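TRNA (guanine(9)-N1)-methyltransferase (Schizosaccharomyces pombe, PDB 4JWH) methylates the N1 atom of guanosine 9 in cytoplasmic tRNA, using S-adenosyl-L-methionine as the methyl donor. Local coordinates at residues K154-Q157 with D158-L161; K162-Q165 with N166-R170; R268-E271 with K272-E276. One frame throughout, in Å; residues are numbered along the deposited sequence.

Contact 1. Residues K154-Q157 with D158-L161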
ATOM      1  N   LYS A 154     -11.457   1.871 -11.285  1.00 28.86           N
ATOM      2  CA  LYS A 154     -12.781   1.734 -10.665  1.00 29.21           C
ATOM      3  C   LYS A 154     -13.753   0.930 -11.563  1.00 29.26           C
ATOM      4  O   LYS A 154     -14.494   0.091 -11.087  1.00 29.18           O
ATOM      5  CB  LYS A 154     -13.372   3.114 -10.344  1.00 28.75           C
ATOM      6  CG  LYS A 154     -14.734   3.084  -9.628  1.00 31.18           C
ATOM      7  CD  LYS A 154     -15.281   4.505  -9.436  1.00 32.45           C
ATOM      8  CE  LYS A 154     -16.561   4.504  -8.623  1.00 34.92           C
ATOM      9  NZ  LYS A 154     -17.555   3.577  -9.286  1.00 37.02           N
ATOM     10  N   THR A 155     -13.755   1.211 -12.851  1.00 29.88           N
ATOM     11  CA  THR A 155     -14.577   0.415 -13.798  1.00 31.71           C
ATOM     12  C   THR A 155     -14.196  -1.077 -13.730  1.00 31.90           C
ATOM     13  O   THR A 155     -15.033  -1.930 -13.434  1.00 31.33           O
ATOM     14  CB  THR A 155     -14.389   0.958 -15.200  1.00 31.40           C
ATOM     15  OG1 THR A 155     -14.735   2.353 -15.188  1.00 31.47           O
ATOM     16  CG2 THR A 155     -15.232   0.184 -16.258  1.00 33.32           C
ATOM     17  N   ARG A 156     -12.911  -1.355 -13.956  1.00 33.05           N
ATOM     18  CA  ARG A 156     -12.369  -2.714 -13.926  1.00 34.18           C
ATOM     19  C   ARG A 156     -12.756  -3.436 -12.646  1.00 34.70           C
ATOM     20  O   ARG A 156     -13.260  -4.566 -12.680  1.00 35.16           O
ATOM     21  CB  ARG A 156     -10.838  -2.676 -14.061  1.00 34.37           C
ATOM     22  CG  ARG A 156     -10.151  -4.047 -13.989  1.00 36.23           C
ATOM     23  CD  ARG A 156     -10.534  -4.907 -15.174  1.00 36.96           C
ATOM     24  NE  ARG A 156      -9.955  -6.239 -15.073  1.00 37.27           N
ATOM     25  CZ  ARG A 156     -10.353  -7.293 -15.782  1.00 38.67           C
ATOM     26  NH1 ARG A 156     -11.367  -7.188 -16.638  1.00 36.30           N
ATOM     27  NH2 ARG A 156      -9.741  -8.463 -15.618  1.00 37.42           N
ATOM     28  N   GLN A 157     -12.540  -2.775 -11.512  1.00 35.44           N
ATOM     29  CA  GLN A 157     -12.909  -3.332 -10.212  1.00 35.74           C
ATOM     30  C   GLN A 157     -14.358  -3.793 -10.163  1.00 36.86           C
ATOM     31  O   GLN A 157     -14.642  -4.899  -9.730  1.00 36.95           O
ATOM     32  CB  GLN A 157     -12.650  -2.340  -9.078  1.00 35.47           C
ATOM     33  CG  GLN A 157     -12.934  -2.914  -7.718  1.00 33.17           C
ATOM     34  CD  GLN A 157     -12.720  -1.912  -6.617  1.00 34.03           C
ATOM     35  OE1 GLN A 157     -13.456  -0.929  -6.512  1.00 32.02           O
ATOM     36  NE2 GLN A 157     -11.710  -2.156  -5.774  1.00 32.94           N
ATOM     37  N   ASP A 158     -15.276  -2.930 -10.562  1.00 38.03           N
ATOM     38  CA  ASP A 158     -16.690  -3.290 -10.519  1.00 39.42           C
ATOM     39  C   ASP A 158     -17.055  -4.366 -11.569  1.00 39.68           C
ATOM     40  O   ASP A 158     -17.924  -5.200 -11.333  1.00 39.41           O
ATOM     41  CB  ASP A 158     -17.555  -2.037 -10.654  1.00 39.61           C
ATOM     42  CG  ASP A 158     -19.021  -2.348 -10.604  1.00 40.74           C
ATOM     43  OD1 ASP A 158     -19.530  -2.747  -9.525  1.00 41.27           O
ATOM     44  OD2 ASP A 158     -19.656  -2.194 -11.665  1.00 43.20           O
ATOM     45  N   PHE A 159     -16.370  -4.343 -12.714  1.00 40.98           N
ATOM     46  CA  PHE A 159     -16.533  -5.367 -13.753  1.00 42.04           C
ATOM     47  C   PHE A 159     -16.151  -6.724 -13.198  1.00 42.49           C
ATOM     48  O   PHE A 159     -16.924  -7.695 -13.308  1.00 42.32           O
ATOM     49  CB  PHE A 159     -15.661  -5.056 -14.976  1.00 42.28           C
ATOM     50  CG  PHE A 159     -15.748  -6.098 -16.084  1.00 44.60           C
ATOM     51  CD1 PHE A 159     -14.893  -7.200 -16.099  1.00 45.04           C
ATOM     52  CD2 PHE A 159     -16.681  -5.960 -17.121  1.00 46.15           C
ATOM     53  CE1 PHE A 159     -14.967  -8.164 -17.118  1.00 46.75           C
ATOM     54  CE2 PHE A 159     -16.766  -6.908 -18.151  1.00 47.46           C
ATOM     55  CZ  PHE A 159     -15.905  -8.015 -18.153  1.00 48.40           C
ATOM     56  N   VAL A 160     -14.955  -6.788 -12.607  1.00 42.44           N
ATOM     57  CA  VAL A 160     -14.448  -8.033 -12.040  1.00 42.38           C
ATOM     58  C   VAL A 160     -15.222  -8.435 -10.792  1.00 42.32           C
ATOM     59  O   VAL A 160     -15.644  -9.578 -10.673  1.00 42.80           O
ATOM     60  CB  VAL A 160     -12.933  -7.988 -11.708  1.00 42.34           C
ATOM     61  CG1 VAL A 160     -12.461  -9.359 -11.276  1.00 42.65           C
ATOM     62  CG2 VAL A 160     -12.124  -7.533 -12.913  1.00 42.69           C
ATOM     63  N   LEU A 161     -15.416  -7.511  -9.863  1.00 41.75           N
ATOM     64  CA  LEU A 161     -15.991  -7.893  -8.582  1.00 41.40           C
ATOM     65  C   LEU A 161     -17.514  -7.899  -8.569  1.00 41.49           C
ATOM     66  O   LEU A 161     -18.108  -8.446  -7.647  1.00 40.89           O
ATOM     67  CB  LEU A 161     -15.469  -7.014  -7.451  1.00 41.31           C
ATOM     68  CG  LEU A 161     -14.056  -7.317  -6.949  1.00 41.38           C
ATOM     69  CD1 LEU A 161     -13.671  -6.238  -5.984  1.00 40.35           C
ATOM     70  CD2 LEU A 161     -13.975  -8.700  -6.291  1.00 40.50           C
TER
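The guanidinium of R156 lies across the V160 side chain, with CG2 of V160 over the centre of one of its faces. Both residues sit on helix 151-161, the helical crossover of the beta-alpha-beta unit that joins strands 143-147 and 171-173 in the SPOUT methyltransferase fold, and the pair is an i, i+4 contact within one alpha-helix. The methyl carbon CG2 of V160 stands 3.3 Å above the guanidinium plane of R156, which shows that it meets the flat surface of the cation and not its N-H rim; the nearest single atom is R156 NE, also 3.3 Å from V160 CG2. The R156 chain reaches this place by leaving with CG anti to the backbone N and then bending at chi2 (66°), which turns it along the helix toward its C-terminal end. The same group also meets F159: R156 NH1 comes obliquely to within 3.6 Å of CD1 of F159, with guanidinium and ring planes 20° apart. Further round the helix, Q157 and L161 make the second i, i+4 pair, in which the aliphatic part of the glutamine does the touching.

Four backbone bonds of the i to i+4 pattern, D158 N to K154 O through L161 N to Q157 O, give the evidence for regular alpha geometry; the V160 N to R156 O bond is the straightest, with an N-H...O angle of 171°. The helix packs against helix 118-137, where R156 rests on I121, N122 and C125, and Q157 also touches C125. D158 turns its carboxylate to the following loop and bonds Q165 through OD1. At the C-terminal end, CD1 of L161 settles 3.8 Å from CG of Q157.

Contact 2. Residues K162-Q165 with N166-R170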
ATOM      1  N   LYS A 162     -18.116  -7.288  -9.590  1.00 41.59           N
ATOM      2  CA  LYS A 162     -19.578  -7.206  -9.749  1.00 42.33           C
ATOM      3  C   LYS A 162     -20.252  -6.622  -8.514  1.00 41.66           C
ATOM      4  O   LYS A 162     -21.212  -7.197  -8.004  1.00 42.54           O
ATOM      5  CB  LYS A 162     -20.187  -8.572 -10.111  1.00 42.32           C
ATOM      6  CG  LYS A 162     -19.883  -9.024 -11.524  1.00 44.52           C
ATOM      7  CD  LYS A 162     -19.762 -10.531 -11.614  1.00 45.82           C
ATOM      8  CE  LYS A 162     -19.159 -10.934 -12.952  1.00 47.48           C
ATOM      9  NZ  LYS A 162     -18.797 -12.383 -12.992  1.00 48.56           N
ATOM     10  N   GLY A 163     -19.740  -5.484  -8.040  1.00 40.83           N
ATOM     11  CA  GLY A 163     -20.369  -4.748  -6.936  1.00 39.35           C
ATOM     12  C   GLY A 163     -19.987  -5.230  -5.546  1.00 38.29           C
ATOM     13  O   GLY A 163     -20.373  -4.621  -4.547  1.00 37.74           O
ATOM     14  N   GLN A 164     -19.229  -6.326  -5.474  1.00 38.02           N
ATOM     15  CA  GLN A 164     -18.771  -6.857  -4.191  1.00 37.61           C
ATOM     16  C   GLN A 164     -17.880  -5.874  -3.405  1.00 37.23           C
ATOM     17  O   GLN A 164     -17.864  -5.901  -2.169  1.00 36.72           O
ATOM     18  CB  GLN A 164     -18.064  -8.212  -4.367  1.00 37.73           C
ATOM     19  CG  GLN A 164     -17.625  -8.880  -3.054  1.00 38.66           C
ATOM     20  CD  GLN A 164     -18.765  -9.051  -2.040  1.00 39.38           C
ATOM     21  OE1 GLN A 164     -19.946  -8.992  -2.393  1.00 38.81           O
ATOM     22  NE2 GLN A 164     -18.406  -9.277  -0.774  1.00 38.88           N
ATOM     23  N   GLN A 165     -17.163  -5.005  -4.126  1.00 36.57           N
ATOM     24  CA  GLN A 165     -16.286  -4.008  -3.488  1.00 36.42           C
ATOM     25  C   GLN A 165     -17.051  -3.086  -2.539  1.00 36.44           C
ATOM     26  O   GLN A 165     -16.510  -2.628  -1.520  1.00 36.25           O
ATOM     27  CB  GLN A 165     -15.541  -3.192  -4.548  1.00 36.68           C
ATOM     28  CG  GLN A 165     -16.389  -2.138  -5.295  1.00 36.11           C
ATOM     29  CD  GLN A 165     -17.188  -2.681  -6.469  1.00 36.93           C
ATOM     30  OE1 GLN A 165     -17.298  -3.891  -6.676  1.00 39.01           O
ATOM     31  NE2 GLN A 165     -17.759  -1.775  -7.247  1.00 38.60           N
ATOM     32  N   ASN A 166     -18.310  -2.818  -2.888  1.00 35.54           N
ATOM     33  CA  ASN A 166     -19.195  -1.999  -2.062  1.00 35.08           C
ATOM     34  C   ASN A 166     -19.514  -2.664  -0.745  1.00 34.24           C
ATOM     35  O   ASN A 166     -20.056  -2.021   0.152  1.00 33.65           O
ATOM     36  CB  ASN A 166     -20.488  -1.659  -2.808  1.00 35.65           C
ATOM     37  CG  ASN A 166     -20.240  -0.863  -4.062  1.00 36.19           C
ATOM     38  OD1 ASN A 166     -19.449   0.076  -4.066  1.00 38.36           O
ATOM     39  ND2 ASN A 166     -20.900  -1.238  -5.140  1.00 37.78           N
ATOM     40  N   ASN A 167     -19.162  -3.951  -0.628  1.00 33.53           N
ATOM     41  CA  ASN A 167     -19.393  -4.714   0.596  1.00 33.06           C
ATOM     42  C   ASN A 167     -18.168  -4.792   1.513  1.00 33.78           C
ATOM     43  O   ASN A 167     -18.298  -5.120   2.699  1.00 33.83           O
ATOM     44  CB  ASN A 167     -19.896  -6.129   0.271  1.00 32.59           C
ATOM     45  CG  ASN A 167     -21.326  -6.144  -0.317  1.00 33.20           C
ATOM     46  OD1 ASN A 167     -22.111  -5.191  -0.165  1.00 29.66           O
ATOM     47  ND2 ASN A 167     -21.656  -7.236  -0.996  1.00 32.81           N
ATOM     48  N   TRP A 168     -16.982  -4.481   0.966  1.00 33.25           N
ATOM     49  CA  TRP A 168     -15.710  -4.537   1.725  1.00 32.25           C
ATOM     50  C   TRP A 168     -15.781  -3.761   3.028  1.00 31.74           C
ATOM     51  O   TRP A 168     -16.517  -2.794   3.110  1.00 31.92           O
ATOM     52  CB  TRP A 168     -14.561  -3.988   0.878  1.00 31.52           C
ATOM     53  CG  TRP A 168     -14.125  -4.896  -0.239  1.00 31.63           C
ATOM     54  CD1 TRP A 168     -14.666  -6.116  -0.588  1.00 30.01           C
ATOM     55  CD2 TRP A 168     -13.084  -4.630  -1.194  1.00 30.18           C
ATOM     56  NE1 TRP A 168     -13.999  -6.626  -1.687  1.00 30.94           N
ATOM     57  CE2 TRP A 168     -13.030  -5.736  -2.078  1.00 30.49           C
ATOM     58  CE3 TRP A 168     -12.196  -3.566  -1.386  1.00 30.12           C
ATOM     59  CZ2 TRP A 168     -12.112  -5.812  -3.117  1.00 28.96           C
ATOM     60  CZ3 TRP A 168     -11.295  -3.632  -2.428  1.00 29.93           C
ATOM     61  CH2 TRP A 168     -11.260  -4.752  -3.286  1.00 32.21           C
ATOM     62  N   LYS A 169     -15.015  -4.186   4.031  1.00 31.39           N
ATOM     63  CA  LYS A 169     -14.929  -3.516   5.337  1.00 31.85           C
ATOM     64  C   LYS A 169     -13.545  -2.850   5.568  1.00 31.62           C
ATOM     65  O   LYS A 169     -12.569  -3.233   4.924  1.00 31.08           O
ATOM     66  CB  LYS A 169     -15.178  -4.535   6.451  1.00 32.47           C
ATOM     67  CG  LYS A 169     -16.546  -5.239   6.350  1.00 37.08           C
ATOM     68  CD  LYS A 169     -16.786  -6.162   7.544  1.00 40.38           C
ATOM     69  CE  LYS A 169     -18.168  -6.762   7.489  1.00 43.02           C
ATOM     70  NZ  LYS A 169     -18.354  -7.638   8.675  1.00 46.07           N
ATOM     71  N   ARG A 170     -13.474  -1.877   6.486  1.00 31.04           N
ATOM     72  CA  ARG A 170     -12.239  -1.128   6.783  1.00 30.77           C
ATOM     73  C   ARG A 170     -11.591  -0.625   5.488  1.00 29.15           C
ATOM     74  O   ARG A 170     -10.368  -0.646   5.327  1.00 29.03           O
ATOM     75  CB  ARG A 170     -11.239  -1.977   7.604  1.00 31.08           C
ATOM     76  CG  ARG A 170     -11.587  -2.144   9.079  1.00 34.91           C
ATOM     77  CD  ARG A 170     -10.331  -2.126   9.985  1.00 36.86           C
ATOM     78  NE  ARG A 170     -10.629  -1.464  11.256  1.00 42.85           N
ATOM     79  CZ  ARG A 170      -9.787  -0.706  11.965  1.00 41.52           C
ATOM     80  NH1 ARG A 170      -8.527  -0.493  11.579  1.00 37.72           N
ATOM     81  NH2 ARG A 170     -10.219  -0.165  13.100  1.00 44.82           N
TER
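CA of Q165 sits over one face of the W168 indole, 3.8 Å from the centroid of the five-membered ring and 2° off its normal, a CH-pi contact that marks the tightly packed side of this turn. The same residue pair is joined by W168 N bonding to Q165 O. That bond belongs to a run of i to i+3 bonds, with N166 N on G163 O and N167 N on Q164 O (2.8 Å), the pattern of a short 3-10 turn after helix 151-161. W168 itself is wedged inward, stacked on H132 and resting on V128 and T129 of helix 118-137. Q165 is buried beside it, and its NE2 is held by D158 OD1.

The outer side is looser and exposed. There, Q164 and N167 cross at about a right angle, and ND2 of N167 donates to OE1 of Q164 at 2.8 Å. The amide planes are 74° apart, and the donor lies above the carbonyl plane, 44° out of it. A bend at chi2 of Q164 brings OE1 back over the turn for this bond.

The chemistry thus divides by side: the indole face under Q165 CA and the Q165 amide, bonded to the D158 carboxylate, tie the turn inward, whereas the exposed amide-amide bond probably competes with water while fixing the rotation of the N167 amide relative to Q164.

Contact 3. Residues R268-E271 with K272-E276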
ATOM      1  N   ARG A 268       6.420  -7.556  14.316  1.00 26.92           N
ATOM      2  CA  ARG A 268       7.411  -6.501  14.636  1.00 27.35           C
ATOM      3  C   ARG A 268       8.875  -6.871  14.336  1.00 26.93           C
ATOM      4  O   ARG A 268       9.823  -6.435  15.030  1.00 27.79           O
ATOM      5  CB  ARG A 268       7.183  -5.933  16.038  1.00 28.24           C
ATOM      6  CG  ARG A 268       5.844  -5.185  16.146  1.00 29.83           C
ATOM      7  CD  ARG A 268       5.604  -4.662  17.543  1.00 34.66           C
ATOM      8  NE  ARG A 268       6.395  -3.462  17.810  1.00 37.06           N
ATOM      9  CZ  ARG A 268       5.970  -2.215  17.588  1.00 38.52           C
ATOM     10  NH1 ARG A 268       4.750  -1.994  17.093  1.00 38.18           N
ATOM     11  NH2 ARG A 268       6.775  -1.183  17.854  1.00 37.22           N
ATOM     12  N   ASP A 269       9.035  -7.628  13.249  1.00 26.11           N
ATOM     13  CA  ASP A 269      10.276  -8.272  12.837  1.00 25.04           C
ATOM     14  C   ASP A 269      10.240  -8.199  11.308  1.00 24.94           C
ATOM     15  O   ASP A 269       9.357  -8.805  10.664  1.00 24.81           O
ATOM     16  CB  ASP A 269      10.208  -9.722  13.375  1.00 25.73           C
ATOM     17  CG  ASP A 269      11.381 -10.610  12.937  1.00 29.24           C
ATOM     18  OD1 ASP A 269      11.540 -11.690  13.562  1.00 33.30           O
ATOM     19  OD2 ASP A 269      12.129 -10.265  12.004  1.00 29.64           O
ATOM     20  N   TRP A 270      11.145  -7.431  10.698  1.00 23.67           N
ATOM     21  CA  TRP A 270      11.066  -7.309   9.239  1.00 24.05           C
ATOM     22  C   TRP A 270      11.466  -8.609   8.574  1.00 24.26           C
ATOM     23  O   TRP A 270      10.925  -8.948   7.537  1.00 23.52           O
ATOM     24  CB  TRP A 270      11.895  -6.148   8.655  1.00 23.49           C
ATOM     25  CG  TRP A 270      11.441  -4.818   9.111  1.00 23.19           C
ATOM     26  CD1 TRP A 270      11.993  -4.060  10.107  1.00 23.13           C
ATOM     27  CD2 TRP A 270      10.364  -4.055   8.567  1.00 22.28           C
ATOM     28  NE1 TRP A 270      11.294  -2.883  10.240  1.00 24.44           N
ATOM     29  CE2 TRP A 270      10.294  -2.852   9.302  1.00 23.38           C
ATOM     30  CE3 TRP A 270       9.422  -4.289   7.545  1.00 21.27           C
ATOM     31  CZ2 TRP A 270       9.325  -1.875   9.052  1.00 21.44           C
ATOM     32  CZ3 TRP A 270       8.453  -3.313   7.291  1.00 25.75           C
ATOM     33  CH2 TRP A 270       8.414  -2.121   8.055  1.00 23.28           C
ATOM     34  N   GLU A 271      12.406  -9.336   9.179  1.00 26.15           N
ATOM     35  CA  GLU A 271      12.929 -10.559   8.541  1.00 27.56           C
ATOM     36  C   GLU A 271      11.825 -11.598   8.365  1.00 27.19           C
ATOM     37  O   GLU A 271      11.729 -12.224   7.319  1.00 26.38           O
ATOM     38  CB  GLU A 271      14.170 -11.096   9.273  1.00 27.91           C
ATOM     39  CG  GLU A 271      15.264  -9.998   9.309  1.00 32.38           C
ATOM     40  CD  GLU A 271      16.587 -10.400   9.946  1.00 37.66           C
ATOM     41  OE1 GLU A 271      16.604 -10.760  11.147  1.00 40.03           O
ATOM     42  OE2 GLU A 271      17.614 -10.341   9.227  1.00 37.95           O
ATOM     43  N   LYS A 272      10.964 -11.735   9.369  1.00 27.44           N
ATOM     44  CA  LYS A 272       9.876 -12.690   9.294  1.00 27.72           C
ATOM     45  C   LYS A 272       8.882 -12.304   8.210  1.00 27.10           C
ATOM     46  O   LYS A 272       8.381 -13.168   7.502  1.00 26.81           O
ATOM     47  CB  LYS A 272       9.156 -12.840  10.624  1.00 27.84           C
ATOM     48  CG  LYS A 272       8.432 -14.163  10.705  1.00 32.17           C
ATOM     49  CD  LYS A 272       7.962 -14.459  12.096  1.00 34.91           C
ATOM     50  CE  LYS A 272       7.094 -15.714  12.073  1.00 36.85           C
ATOM     51  NZ  LYS A 272       6.597 -16.031  13.444  1.00 38.19           N
ATOM     52  N   ALA A 273       8.577 -11.010   8.118  1.00 26.23           N
ATOM     53  CA  ALA A 273       7.609 -10.497   7.154  1.00 25.40           C
ATOM     54  C   ALA A 273       8.133 -10.757   5.732  1.00 26.09           C
ATOM     55  O   ALA A 273       7.405 -11.283   4.870  1.00 25.11           O
ATOM     56  CB  ALA A 273       7.387  -9.016   7.398  1.00 25.29           C
ATOM     57  N   PHE A 274       9.406 -10.422   5.500  1.00 25.64           N
ATOM     58  CA  PHE A 274      10.036 -10.726   4.220  1.00 27.09           C
ATOM     59  C   PHE A 274      10.023 -12.247   3.941  1.00 27.00           C
ATOM     60  O   PHE A 274       9.693 -12.674   2.848  1.00 27.00           O
ATOM     61  CB  PHE A 274      11.490 -10.210   4.166  1.00 27.18           C
ATOM     62  CG  PHE A 274      11.627  -8.729   4.326  1.00 28.91           C
ATOM     63  CD1 PHE A 274      10.706  -7.861   3.775  1.00 29.40           C
ATOM     64  CD2 PHE A 274      12.729  -8.190   5.006  1.00 31.80           C
ATOM     65  CE1 PHE A 274      10.863  -6.483   3.905  1.00 29.95           C
ATOM     66  CE2 PHE A 274      12.889  -6.815   5.135  1.00 31.53           C
ATOM     67  CZ  PHE A 274      11.945  -5.964   4.581  1.00 30.51           C
ATOM     68  N   MET A 275      10.377 -13.049   4.940  1.00 27.94           N
ATOM     69  CA  MET A 275      10.446 -14.511   4.773  1.00 29.05           C
ATOM     70  C   MET A 275       9.107 -15.105   4.359  1.00 29.78           C
ATOM     71  O   MET A 275       9.036 -16.054   3.563  1.00 29.46           O
ATOM     72  CB  MET A 275      11.027 -15.181   6.018  1.00 29.53           C
ATOM     73  CG  MET A 275      12.519 -14.866   6.195  1.00 31.72           C
ATOM     74  SD  MET A 275      13.264 -15.620   7.654  0.60 37.67           S
ATOM     75  CE  MET A 275      13.676 -17.248   6.999  0.77 36.90           C
ATOM     76  N   GLU A 276       8.039 -14.490   4.843  1.00 29.43           N
ATOM     77  CA  GLU A 276       6.700 -14.940   4.533  1.00 30.34           C
ATOM     78  C   GLU A 276       6.228 -14.461   3.156  1.00 29.27           C
ATOM     79  O   GLU A 276       5.589 -15.198   2.422  1.00 28.64           O
ATOM     80  CB  GLU A 276       5.740 -14.484   5.643  1.00 30.19           C
ATOM     81  CG  GLU A 276       4.484 -15.321   5.765  1.00 36.28           C
ATOM     82  CD  GLU A 276       4.768 -16.773   6.135  1.00 41.34           C
ATOM     83  OE1 GLU A 276       5.476 -17.031   7.148  1.00 43.59           O
ATOM     84  OE2 GLU A 276       4.275 -17.660   5.395  1.00 44.46           O
TER
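D269 and K272 meet where helix 270-277 begins: OD2 of D269 accepts from the backbone N of K272 at 3.2 Å, the N-cap bond. The amide comes from above the carboxylate plane, 73° out of it, and CG of D269 also lies 3.9 Å from CB of K272. With CG anti to the backbone N (chi1 175°), the carboxylate is carried forward over the first turn, where its negative charge would probably suit the helix dipole. Replacement by an alanine here removes this acceptor and is likely to leave the K272 amide without its side-chain mate at the helix start.

In the i to i+4 pattern, F274 N bonds W270 O at 2.9 Å in a nearly straight line (176°). That same oxygen stands over one face of the F274 ring, 3.1 Å above its plane and offset toward the rim, while CE2 of F274 packs on CB of W270 at 3.7 Å.

The next shell fixes these groups. NE1 of W270 bonds T201 O, and its indole stacks on W264 and touches L238, a cofactor-binding residue; the F274 ring meets Y243, and the side chain of F274 lies about 8 Å from the bound S-adenosyl-L-homocysteine. K272 makes a cation-pi contact with Y267. The helix thus packs against helix 254-267, through I260 and L263, with W270 and F274 turned to the loop that follows strand 234-236.

How the contacts relate
From the N terminus, contact 1 comes first, within the helix that leaves strand 143-147, and contact 2 takes up the chain directly at residue 162, in the loop leading to strand 171-173. The two are consecutive, neither nesting nor crossing, and they touch: L161 CD1 lies 3.3 Å from W168 CZ2. Together they complete the crossover to the outermost strand on that side of the sheet, beside helix 118-137. Contact 3 follows much later, at the start of the last helix, near the cofactor pocket. Its centre is about 32 Å from that of contact 1, on the opposite side of the chain's centre, and it touches neither. Each contact is local and closes no long-range loop.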